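Local coordinates for insecticidal crystal protein Cry35Ab1 (Bacillus thuringiensis, PDB 4JP0) that acts as one component of a binary insecticidal toxin against western corn rootworm larvae, with Cry34Ab1 as the companion protein found with it in parasporal inclusion bodies, at residues 204-209 and 319-324; 224-229 and 298-303; 241-246 and 329-334. One frame throughout, in Å; residues are numbered along the deposited sequence.

Contact 1. Residues 204-209 and 319-324; sequences ILKKYQ and ELYRYN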
loop_
_atom_site.group_PDB
_atom_site.type_symbol
_atom_site.label_atom_id
_atom_site.label_comp_id
_atom_site.label_asym_id
_atom_site.label_seq_id
_atom_site.Cartn_x
_atom_site.Cartn_y
_atom_site.Cartn_z
ATOM N N ILE A 204 -6.032 6.564 2.763
ATOM C CA ILE A 204 -5.693 5.551 3.745
ATOM C C ILE A 204 -5.747 4.172 3.097
ATOM O O ILE A 204 -6.759 3.768 2.509
ATOM C CB ILE A 204 -6.695 5.598 4.914
ATOM C CG1 ILE A 204 -6.610 6.940 5.614
ATOM C CG2 ILE A 204 -6.392 4.504 5.978
ATOM C CD1 ILE A 204 -7.821 7.195 6.572
ATOM N N LEU A 205 -4.636 3.466 3.170
ATOM C CA LEU A 205 -4.557 2.091 2.652
ATOM C C LEU A 205 -4.392 1.149 3.884
ATOM O O LEU A 205 -3.448 1.265 4.685
ATOM C CB LEU A 205 -3.399 1.982 1.649
ATOM C CG LEU A 205 -3.065 0.611 1.064
ATOM C CD1 LEU A 205 -4.300 -0.064 0.448
ATOM C CD2 LEU A 205 -1.909 0.720 0.041
ATOM N N LYS A 206 -5.352 0.239 4.039
ATOM C CA LYS A 206 -5.392 -0.654 5.174
ATOM C C LYS A 206 -5.173 -2.056 4.699
ATOM O O LYS A 206 -5.552 -2.403 3.558
ATOM C CB LYS A 206 -6.797 -0.647 5.768
ATOM C CG LYS A 206 -7.338 0.699 6.138
ATOM C CD LYS A 206 -8.604 0.514 6.969
ATOM C CE LYS A 206 -9.311 1.828 7.206
ATOM N NZ LYS A 206 -10.472 1.697 8.095
ATOM N N LYS A 207 -4.583 -2.854 5.582
ATOM C CA LYS A 207 -4.447 -4.303 5.369
ATOM C C LYS A 207 -5.064 -5.067 6.536
ATOM O O LYS A 207 -4.567 -4.973 7.668
ATOM C CB LYS A 207 -2.990 -4.756 5.208
ATOM C CG LYS A 207 -2.922 -6.176 4.633
ATOM C CD LYS A 207 -1.499 -6.804 4.599
ATOM C CE LYS A 207 -1.061 -7.312 5.978
ATOM N NZ LYS A 207 0.294 -7.963 5.940
ATOM N N TYR A 208 -6.148 -5.798 6.267
ATOM C CA TYR A 208 -6.788 -6.639 7.260
ATOM C C TYR A 208 -6.470 -8.076 6.965
ATOM O O TYR A 208 -6.302 -8.461 5.791
ATOM C CB TYR A 208 -8.302 -6.516 7.180
ATOM C CG TYR A 208 -8.862 -5.174 7.607
ATOM C CD1 TYR A 208 -9.231 -4.202 6.669
ATOM C CD2 TYR A 208 -9.031 -4.870 8.945
ATOM C CE1 TYR A 208 -9.743 -2.952 7.088
ATOM C CE2 TYR A 208 -9.554 -3.639 9.340
ATOM C CZ TYR A 208 -9.904 -2.692 8.407
ATOM O OH TYR A 208 -10.433 -1.463 8.833
ATOM N N GLN A 209 -6.377 -8.878 8.020
ATOM C CA GLN A 209 -6.254 -10.325 7.851
ATOM C C GLN A 209 -7.230 -11.002 8.808
ATOM O O GLN A 209 -7.648 -10.401 9.804
ATOM C CB GLN A 209 -4.827 -10.816 8.055
ATOM C CG GLN A 209 -3.880 -10.379 6.945
ATOM C CD GLN A 209 -2.455 -10.832 7.198
ATOM O OE1 GLN A 209 -1.971 -10.767 8.327
ATOM N NE2 GLN A 209 -1.771 -11.282 6.140
ATOM N N GLU A 319 -7.535 -2.487 1.364
ATOM C CA GLU A 319 -8.683 -1.603 1.134
ATOM C C GLU A 319 -8.204 -0.156 1.163
ATOM O O GLU A 319 -7.503 0.244 2.063
ATOM C CB GLU A 319 -9.751 -1.825 2.221
ATOM C CG GLU A 319 -10.271 -3.269 2.295
ATOM C CD GLU A 319 -11.130 -3.564 3.537
ATOM O OE1 GLU A 319 -11.603 -2.639 4.207
ATOM O OE2 GLU A 319 -11.351 -4.748 3.865
ATOM N N LEU A 320 -8.624 0.614 0.179
ATOM C CA LEU A 320 -8.168 1.978 0.011
ATOM C C LEU A 320 -9.325 2.944 0.163
ATOM O O LEU A 320 -10.391 2.744 -0.450
ATOM C CB LEU A 320 -7.579 2.126 -1.388
ATOM C CG LEU A 320 -7.030 3.500 -1.748
ATOM C CD1 LEU A 320 -5.779 3.775 -0.951
ATOM C CD2 LEU A 320 -6.709 3.589 -3.254
ATOM N N TYR A 321 -9.087 4.004 0.940
ATOM C CA TYR A 321 -10.115 4.987 1.296
ATOM C C TYR A 321 -9.702 6.437 1.064
ATOM O O TYR A 321 -8.548 6.825 1.373
ATOM C CB TYR A 321 -10.415 4.876 2.795
ATOM C CG TYR A 321 -10.871 3.487 3.241
ATOM C CD1 TYR A 321 -9.946 2.469 3.450
ATOM C CD2 TYR A 321 -12.220 3.197 3.419
ATOM C CE1 TYR A 321 -10.340 1.228 3.839
ATOM C CE2 TYR A 321 -12.627 1.925 3.840
ATOM C CZ TYR A 321 -11.683 0.951 4.025
ATOM O OH TYR A 321 -12.063 -0.324 4.423
ATOM N N ARG A 322 -10.633 7.219 0.503
ATOM C CA ARG A 322 -10.488 8.665 0.476
ATOM C C ARG A 322 -10.697 9.086 1.919
ATOM O O ARG A 322 -11.398 8.402 2.668
ATOM C CB ARG A 322 -11.637 9.326 -0.238
ATOM C CG ARG A 322 -11.662 9.266 -1.688
ATOM C CD ARG A 322 -12.662 10.267 -2.294
ATOM N NE ARG A 322 -13.020 9.795 -3.619
ATOM C CZ ARG A 322 -14.205 9.900 -4.164
ATOM N NH1 ARG A 322 -15.204 10.497 -3.508
ATOM N NH2 ARG A 322 -14.379 9.406 -5.387
ATOM N N TYR A 323 -10.125 10.207 2.333
ATOM C CA TYR A 323 -10.402 10.657 3.695
ATOM C C TYR A 323 -10.721 12.097 3.727
ATOM O O TYR A 323 -9.752 12.917 3.612
ATOM C CB TYR A 323 -9.265 10.448 4.681
ATOM C CG TYR A 323 -9.772 10.740 6.088
ATOM C CD1 TYR A 323 -10.426 9.760 6.812
ATOM C CD2 TYR A 323 -9.698 12.014 6.643
ATOM C CE1 TYR A 323 -10.909 9.988 8.068
ATOM C CE2 TYR A 323 -10.204 12.265 7.946
ATOM C CZ TYR A 323 -10.809 11.233 8.638
ATOM O OH TYR A 323 -11.320 11.393 9.911
ATOM N N ASN A 324 -12.044 12.342 3.924
ATOM C CA ASN A 324 -12.782 13.628 3.941
ATOM C C ASN A 324 -13.480 13.957 5.256
ATOM O O ASN A 324 -14.567 14.525 5.208
ATOM C CB ASN A 324 -13.957 13.576 2.924
ATOM C CG ASN A 324 -15.236 12.794 3.471
ATOM O OD1 ASN A 324 -15.156 12.026 4.423
ATOM N ND2 ASN A 324 -16.402 13.006 2.831
#
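Leu205 and Leu320 form the non-hydrogen-bonded pair of two antiparallel strands, and Leu320 CD1 lies 4.0 Å from Leu205 CB on the side of the sheet covered by helix 240-247, where Leu247 touches both leucines. The hydrogen-bonded pairs Ile204-Tyr321 and Lys206-Glu319 flank them; Lys206 N to Glu319 O (2.9 Å) is almost straight at 174°. This backbone ladder, with the buried Ile204, Leu205 and Leu320, is the tight part; Ile204 CD1 meets Tyr323 CD1 at 3.7 Å.

The side formed by Lys206, Tyr208, Glu319 and Tyr321 is more polar and more open to solvent. The extended Lys206 chain crosses the Tyr321 ring at about a right angle, Lys206 CE 3.6 Å from Tyr321 CE1. Lys206 NZ stands over that ring's face, 4.6 Å from the centroid, in a cation-pi contact, while also bonding Tyr208 OH (3.2 Å) and bridging to Glu327. Farther along, the Glu319 carboxylate, turned 39° from the Tyr208 ring plane, brings Glu319 OE1 to 3.4 Å from Tyr208 CE1. Strands 202-221 and 307-323 are the two central strands of a four-stranded antiparallel sheet in the toxin_10 domain, consistent with the long-stranded architecture of aerolysin-like toxins.

Contact 2. Residues 224-229 and 298-303; sequences HEKKSY and EIDNPT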
loop_
_atom_site.group_PDB
_atom_site.type_symbol
_atom_site.label_atom_id
_atom_site.label_comp_id
_atom_site.label_asym_id
_atom_site.label_seq_id
_atom_site.Cartn_x
_atom_site.Cartn_y
_atom_site.Cartn_z
ATOM N N HIS A 224 -11.687 -45.673 8.583
ATOM C CA HIS A 224 -10.600 -46.336 7.863
ATOM C C HIS A 224 -10.549 -45.998 6.382
ATOM O O HIS A 224 -10.497 -46.876 5.537
ATOM C CB HIS A 224 -10.665 -47.867 8.073
ATOM C CG HIS A 224 -10.464 -48.297 9.501
ATOM N ND1 HIS A 224 -9.297 -48.056 10.198
ATOM C CD2 HIS A 224 -11.291 -48.935 10.365
ATOM C CE1 HIS A 224 -9.411 -48.538 11.426
ATOM N NE2 HIS A 224 -10.611 -49.078 11.551
ATOM N N GLU A 225 -10.545 -44.721 6.061
ATOM C CA GLU A 225 -10.454 -44.371 4.655
ATOM C C GLU A 225 -9.756 -43.045 4.490
ATOM O O GLU A 225 -9.744 -42.234 5.409
ATOM C CB GLU A 225 -11.842 -44.304 4.016
ATOM C CG GLU A 225 -12.656 -43.068 4.392
ATOM C CD GLU A 225 -13.866 -42.925 3.474
ATOM O OE1 GLU A 225 -13.885 -43.677 2.470
ATOM O OE2 GLU A 225 -14.788 -42.112 3.740
ATOM N N LYS A 226 -9.160 -42.864 3.312
ATOM C CA LYS A 226 -8.546 -41.611 2.913
ATOM C C LYS A 226 -9.511 -41.049 1.887
ATOM O O LYS A 226 -10.169 -41.796 1.163
ATOM C CB LYS A 226 -7.205 -41.853 2.212
ATOM C CG LYS A 226 -6.245 -42.846 2.903
ATOM C CD LYS A 226 -4.846 -42.757 2.230
ATOM C CE LYS A 226 -3.703 -43.351 3.085
ATOM N NZ LYS A 226 -2.358 -43.152 2.422
ATOM N N LYS A 227 -9.608 -39.737 1.807
ATOM C CA LYS A 227 -10.520 -39.148 0.842
ATOM C C LYS A 227 -9.802 -38.002 0.192
ATOM O O LYS A 227 -9.196 -37.189 0.870
ATOM C CB LYS A 227 -11.787 -38.660 1.540
ATOM C CG LYS A 227 -13.058 -38.911 0.756
ATOM C CD LYS A 227 -14.260 -38.300 1.450
ATOM C CE LYS A 227 -15.561 -38.933 0.971
ATOM N NZ LYS A 227 -16.740 -38.280 1.616
ATOM N N SER A 228 -9.823 -37.989 -1.135
ATOM C CA SER A 228 -9.179 -36.946 -1.896
ATOM C C SER A 228 -10.177 -35.814 -2.072
ATOM O O SER A 228 -11.385 -36.041 -2.162
ATOM C CB SER A 228 -8.711 -37.495 -3.256
ATOM O OG SER A 228 -7.827 -36.567 -3.874
ATOM N N TYR A 229 -9.675 -34.584 -2.086
ATOM C CA TYR A 229 -10.553 -33.450 -2.281
ATOM C C TYR A 229 -9.789 -32.246 -2.813
ATOM O O TYR A 229 -8.556 -32.254 -2.919
ATOM C CB TYR A 229 -11.283 -33.097 -0.977
ATOM C CG TYR A 229 -10.412 -32.477 0.096
ATOM C CD1 TYR A 229 -10.392 -31.088 0.296
ATOM C CD2 TYR A 229 -9.623 -33.265 0.923
ATOM C CE1 TYR A 229 -9.603 -30.520 1.276
ATOM C CE2 TYR A 229 -8.817 -32.690 1.916
ATOM C CZ TYR A 229 -8.814 -31.320 2.085
ATOM O OH TYR A 229 -8.039 -30.740 3.080
ATOM N N GLU A 298 -5.514 -34.320 0.616
ATOM C CA GLU A 298 -6.018 -35.602 1.057
ATOM C C GLU A 298 -6.234 -35.551 2.555
ATOM O O GLU A 298 -5.499 -34.848 3.250
ATOM C CB GLU A 298 -4.989 -36.690 0.722
ATOM C CG GLU A 298 -5.596 -37.928 0.100
ATOM C CD GLU A 298 -4.649 -39.122 0.077
ATOM O OE1 GLU A 298 -3.646 -39.128 0.833
ATOM O OE2 GLU A 298 -4.927 -40.066 -0.691
ATOM N N ILE A 299 -7.266 -36.255 3.028
ATOM C CA ILE A 299 -7.503 -36.437 4.457
ATOM C C ILE A 299 -7.483 -37.918 4.727
ATOM O O ILE A 299 -8.138 -38.698 4.027
ATOM C CB ILE A 299 -8.883 -35.944 4.936
ATOM C CG1 ILE A 299 -9.148 -34.499 4.568
ATOM C CG2 ILE A 299 -9.001 -36.154 6.451
ATOM C CD1 ILE A 299 -8.084 -33.513 5.035
ATOM N N ASP A 300 -6.757 -38.307 5.756
ATOM C CA ASP A 300 -6.670 -39.706 6.138
ATOM C C ASP A 300 -7.400 -39.871 7.469
ATOM O O ASP A 300 -7.242 -39.037 8.345
ATOM C CB ASP A 300 -5.193 -40.062 6.316
ATOM C CG ASP A 300 -4.906 -41.534 6.127
ATOM O OD1 ASP A 300 -5.737 -42.387 6.525
ATOM O OD2 ASP A 300 -3.846 -41.934 5.590
ATOM N N ASN A 301 -8.253 -40.896 7.574
ATOM C CA ASN A 301 -8.917 -41.269 8.826
ATOM C C ASN A 301 -8.677 -42.745 9.147
ATOM O O ASN A 301 -9.481 -43.625 8.789
ATOM C CB ASN A 301 -10.417 -41.029 8.794
ATOM C CG ASN A 301 -11.100 -41.610 10.014
ATOM O OD1 ASN A 301 -10.514 -41.647 11.086
ATOM N ND2 ASN A 301 -12.324 -42.079 9.859
ATOM N N PRO A 302 -7.594 -43.003 9.866
ATOM C CA PRO A 302 -7.174 -44.367 10.174
ATOM C C PRO A 302 -7.841 -44.924 11.402
ATOM O O PRO A 302 -7.276 -45.817 12.022
ATOM C CB PRO A 302 -5.676 -44.213 10.479
ATOM C CG PRO A 302 -5.423 -42.761 10.662
ATOM C CD PRO A 302 -6.708 -41.996 10.470
ATOM N N THR A 303 -9.005 -44.418 11.775
ATOM C CA THR A 303 -9.625 -44.892 13.000
ATOM C C THR A 303 -10.909 -45.639 12.678
ATOM O O THR A 303 -11.397 -45.588 11.561
ATOM C CB THR A 303 -9.978 -43.715 13.893
ATOM O OG1 THR A 303 -11.125 -43.055 13.346
ATOM C CG2 THR A 303 -8.882 -42.636 13.841
HETATM O O HOH W 1 -5.802 -31.721 3.572
#
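Tyr229 reaches across the strand pair to Ile299. From CB the chain turns so that CG sits between the backbone N and the carbonyl carbon (chi1 71°), which swings the ring over toward the partner strand. Tyr229 CD2 comes to 3.9 Å from Ile299 CG1. Next along the same side, Tyr229 CE2 makes the tightest approach, 3.2 Å from Ile299 CG1, and also nears the backbone N of Glu298. CZ then passes Ile299 CD1. At the tip Tyr229 OH, 3.4 Å from Ile299 CD1, ends on a water at 2.5 Å that donates to Glu298 O, and it also bonds Tyr341 OH.

The backbone ladder is regular around Lys227 and Ile299, where Ile299 N reaches Lys227 O at 169°. It becomes irregular where His224 and Glu225 both face Asn301 in a G1 beta bulge, and there Glu225 N to Asn301 O is weak. Beyond the bulge Thr303 O stands 3.4 Å above the His224 ring plane, over its centre. Asn301 OD1 accepts from Thr303 N (3.2 Å), which lies above the carbonyl plane and closes an Asx turn, and separately from Thr303 OG1 (2.7 Å), in that plane on a lone pair. On the other side of the sheet Lys226 runs between Glu298 and Asp300.

The two-stranded sheet lies at the surface: Ile299 and Asn301 rest on strands 202-221 and 307-323, Asn301 and Thr303 meet helix 349-355, and helix 372-380 touches His224 and Thr303.

Contact 3. Residues 241-246 and 329-334; sequences TTIINT and RIMQIQ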
loop_
_atom_site.group_PDB
_atom_site.type_symbol
_atom_site.label_atom_id
_atom_site.label_comp_id
_atom_site.label_asym_id
_atom_site.label_seq_id
_atom_site.Cartn_x
_atom_site.Cartn_y
_atom_site.Cartn_z
ATOM N N THR A 241 -8.883 -4.256 -12.727
ATOM C CA THR A 241 -9.786 -3.142 -12.452
ATOM C C THR A 241 -9.835 -2.666 -11.001
ATOM O O THR A 241 -10.547 -1.714 -10.672
ATOM C CB THR A 241 -11.206 -3.458 -12.953
ATOM O OG1 THR A 241 -11.735 -4.585 -12.230
ATOM C CG2 THR A 241 -11.169 -3.924 -14.398
ATOM N N THR A 242 -9.082 -3.310 -10.142
ATOM C CA THR A 242 -9.060 -2.936 -8.744
ATOM C C THR A 242 -7.761 -2.352 -8.257
ATOM O O THR A 242 -7.605 -1.187 -8.299
ATOM C CB THR A 242 -9.450 -4.086 -7.839
ATOM O OG1 THR A 242 -8.603 -5.191 -8.057
ATOM C CG2 THR A 242 -10.779 -4.452 -8.084
ATOM N N ILE A 243 -6.836 -3.184 -7.849
ATOM C CA ILE A 243 -5.522 -2.773 -7.354
ATOM C C ILE A 243 -4.516 -2.269 -8.396
ATOM O O ILE A 243 -3.800 -1.273 -8.155
ATOM C CB ILE A 243 -4.924 -3.869 -6.453
ATOM C CG1 ILE A 243 -3.746 -3.325 -5.656
ATOM C CG2 ILE A 243 -4.570 -5.137 -7.227
ATOM C CD1 ILE A 243 -3.686 -3.863 -4.249
ATOM N N ILE A 244 -4.433 -2.929 -9.544
ATOM C CA ILE A 244 -3.502 -2.452 -10.544
ATOM C C ILE A 244 -3.928 -1.084 -11.056
ATOM O O ILE A 244 -3.161 -0.135 -11.029
ATOM C CB ILE A 244 -3.383 -3.417 -11.738
ATOM C CG1 ILE A 244 -2.931 -4.792 -11.278
ATOM C CG2 ILE A 244 -2.400 -2.817 -12.787
ATOM C CD1 ILE A 244 -3.153 -5.898 -12.350
ATOM N N ASN A 245 -5.147 -0.948 -11.541
ATOM C CA ASN A 245 -5.467 0.358 -12.120
ATOM C C ASN A 245 -5.579 1.470 -11.072
ATOM O O ASN A 245 -5.483 2.640 -11.413
ATOM C CB ASN A 245 -6.709 0.287 -13.023
ATOM C CG ASN A 245 -6.369 -0.150 -14.509
ATOM O OD1 ASN A 245 -5.193 -0.327 -14.905
ATOM N ND2 ASN A 245 -7.413 -0.319 -15.310
ATOM N N THR A 246 -5.763 1.119 -9.802
ATOM C CA THR A 246 -5.888 2.142 -8.757
ATOM C C THR A 246 -4.563 2.535 -8.120
ATOM O O THR A 246 -4.328 3.709 -7.882
ATOM C CB THR A 246 -6.880 1.713 -7.635
ATOM O OG1 THR A 246 -8.133 1.299 -8.204
ATOM C CG2 THR A 246 -7.286 2.905 -6.819
ATOM N N ARG A 329 -14.479 4.200 0.877
ATOM C CA ARG A 329 -13.717 3.152 0.225
ATOM C C ARG A 329 -13.831 3.273 -1.284
ATOM O O ARG A 329 -14.947 3.399 -1.809
ATOM C CB ARG A 329 -14.213 1.761 0.689
ATOM C CG ARG A 329 -13.246 0.640 0.386
ATOM C CD ARG A 329 -13.726 -0.756 0.864
ATOM N NE ARG A 329 -14.945 -1.139 0.163
ATOM C CZ ARG A 329 -15.920 -1.874 0.660
ATOM N NH1 ARG A 329 -15.843 -2.369 1.880
ATOM N NH2 ARG A 329 -16.988 -2.141 -0.092
ATOM N N ILE A 330 -12.696 3.217 -1.994
ATOM C CA ILE A 330 -12.744 3.288 -3.448
ATOM C C ILE A 330 -12.203 2.000 -4.086
ATOM O O ILE A 330 -12.309 1.820 -5.292
ATOM C CB ILE A 330 -12.021 4.538 -4.013
ATOM C CG1 ILE A 330 -10.510 4.466 -3.795
ATOM C CG2 ILE A 330 -12.556 5.781 -3.380
ATOM C CD1 ILE A 330 -9.704 5.310 -4.802
ATOM N N MET A 331 -11.651 1.111 -3.267
ATOM C CA MET A 331 -11.087 -0.114 -3.784
ATOM C C MET A 331 -10.881 -1.152 -2.685
ATOM O O MET A 331 -10.481 -0.815 -1.582
ATOM C CB MET A 331 -9.746 0.162 -4.466
ATOM C CG MET A 331 -9.272 -1.056 -5.260
ATOM S SD MET A 331 -8.223 -2.117 -4.246
ATOM C CE MET A 331 -6.852 -0.955 -4.410
ATOM N N GLN A 332 -11.137 -2.417 -3.001
ATOM C CA GLN A 332 -10.802 -3.507 -2.086
ATOM C C GLN A 332 -10.471 -4.733 -2.887
ATOM O O GLN A 332 -11.017 -4.923 -3.967
ATOM C CB GLN A 332 -11.976 -3.861 -1.192
ATOM C CG GLN A 332 -13.248 -4.184 -1.970
ATOM C CD GLN A 332 -14.342 -4.855 -1.127
ATOM O OE1 GLN A 332 -14.089 -5.352 -0.024
ATOM N NE2 GLN A 332 -15.555 -4.864 -1.653
ATOM N N ILE A 333 -9.607 -5.576 -2.342
ATOM C CA ILE A 333 -9.317 -6.866 -2.956
ATOM C C ILE A 333 -8.999 -7.803 -1.829
ATOM O O ILE A 333 -8.307 -7.411 -0.878
ATOM C CB ILE A 333 -8.151 -6.794 -3.984
ATOM C CG1 ILE A 333 -7.717 -8.206 -4.401
ATOM C CG2 ILE A 333 -6.983 -6.081 -3.390
ATOM C CD1 ILE A 333 -6.763 -8.248 -5.636
ATOM N N GLN A 334 -9.576 -9.004 -1.893
ATOM C CA GLN A 334 -9.269 -10.039 -0.929
ATOM C C GLN A 334 -8.539 -11.185 -1.627
ATOM O O GLN A 334 -8.860 -11.535 -2.764
ATOM C CB GLN A 334 -10.528 -10.584 -0.263
ATOM C CG GLN A 334 -11.148 -9.622 0.713
ATOM C CD GLN A 334 -12.008 -8.620 0.004
ATOM O OE1 GLN A 334 -12.787 -8.993 -0.890
ATOM N NE2 GLN A 334 -11.889 -7.347 0.390
#
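Met331, in a classic beta bulge in which it and Ile330 both face Leu320, lies in the seam between helix 241-246 and the outermost strand of a four-stranded sheet, against Thr242 and Ile243. Helix and strand segments run at 121° to each other. The Met331 chain is bent: a chi2 of -92° turns the sulfur so that the thioether lies along the helix backbone. Met331 CG comes within 3.5 Å of Thr242 O, and the terminal Met331 CE lies 3.7 Å from Ile243 CA and 4.0 Å from Ile243 CB.

Two smaller contacts flank this methionine. On one side Ile243 and Ile333 cross at about a right angle and interlock by their branches, Ile243 CD1 against Ile333 CG2 and Ile243 CG2 against Ile333 CD1, each at 4.1 Å. On the other, Thr246 CG2 touches Ile330 CD1 at 4.0 Å.

Thr246 OG1 donates back to Thr242 O at 2.5 Å, in the carbonyl plane, and Thr246 N adds a weak bond to the same oxygen. The hydroxyl is thus satisfied within the helix, and this probably holds the rotation that presents CG2 to Ile330. Thr242 OG1 is likewise held within its own part of the chain, by Asp238 O. The seam itself is joined by apolar and van der Waals contacts.

Helix 240-247 extends this packing beyond strand 327-346: Ile243 reaches Leu318 and Thr246 reaches Leu320, both on strand 307-323, while Ile243 also meets Phe249 of the short strand 249-251.

Contacts 1 and 3 lie in one partly buried body, their centres about 10 Å apart. Both use the four-stranded sheet: strand 307-323 of contact 1 neighbours strand 327-346 of contact 3, and Leu320 bonds through its backbone to Ile330 and Met331. Contact 1 joins strands within the sheet by backbone bonds, whereas contact 3 lays a helix on it through apolar side chains. Contact 2 is a surface contact, about 42 Å from contact 1 between centres, yet its strands 225-234 and 292-301 adjoin strands 202-221 and 307-323 in sequence. It has the same kind of antiparallel ladder, in a separate two-stranded sheet, but ends in a bulge and an Asx turn.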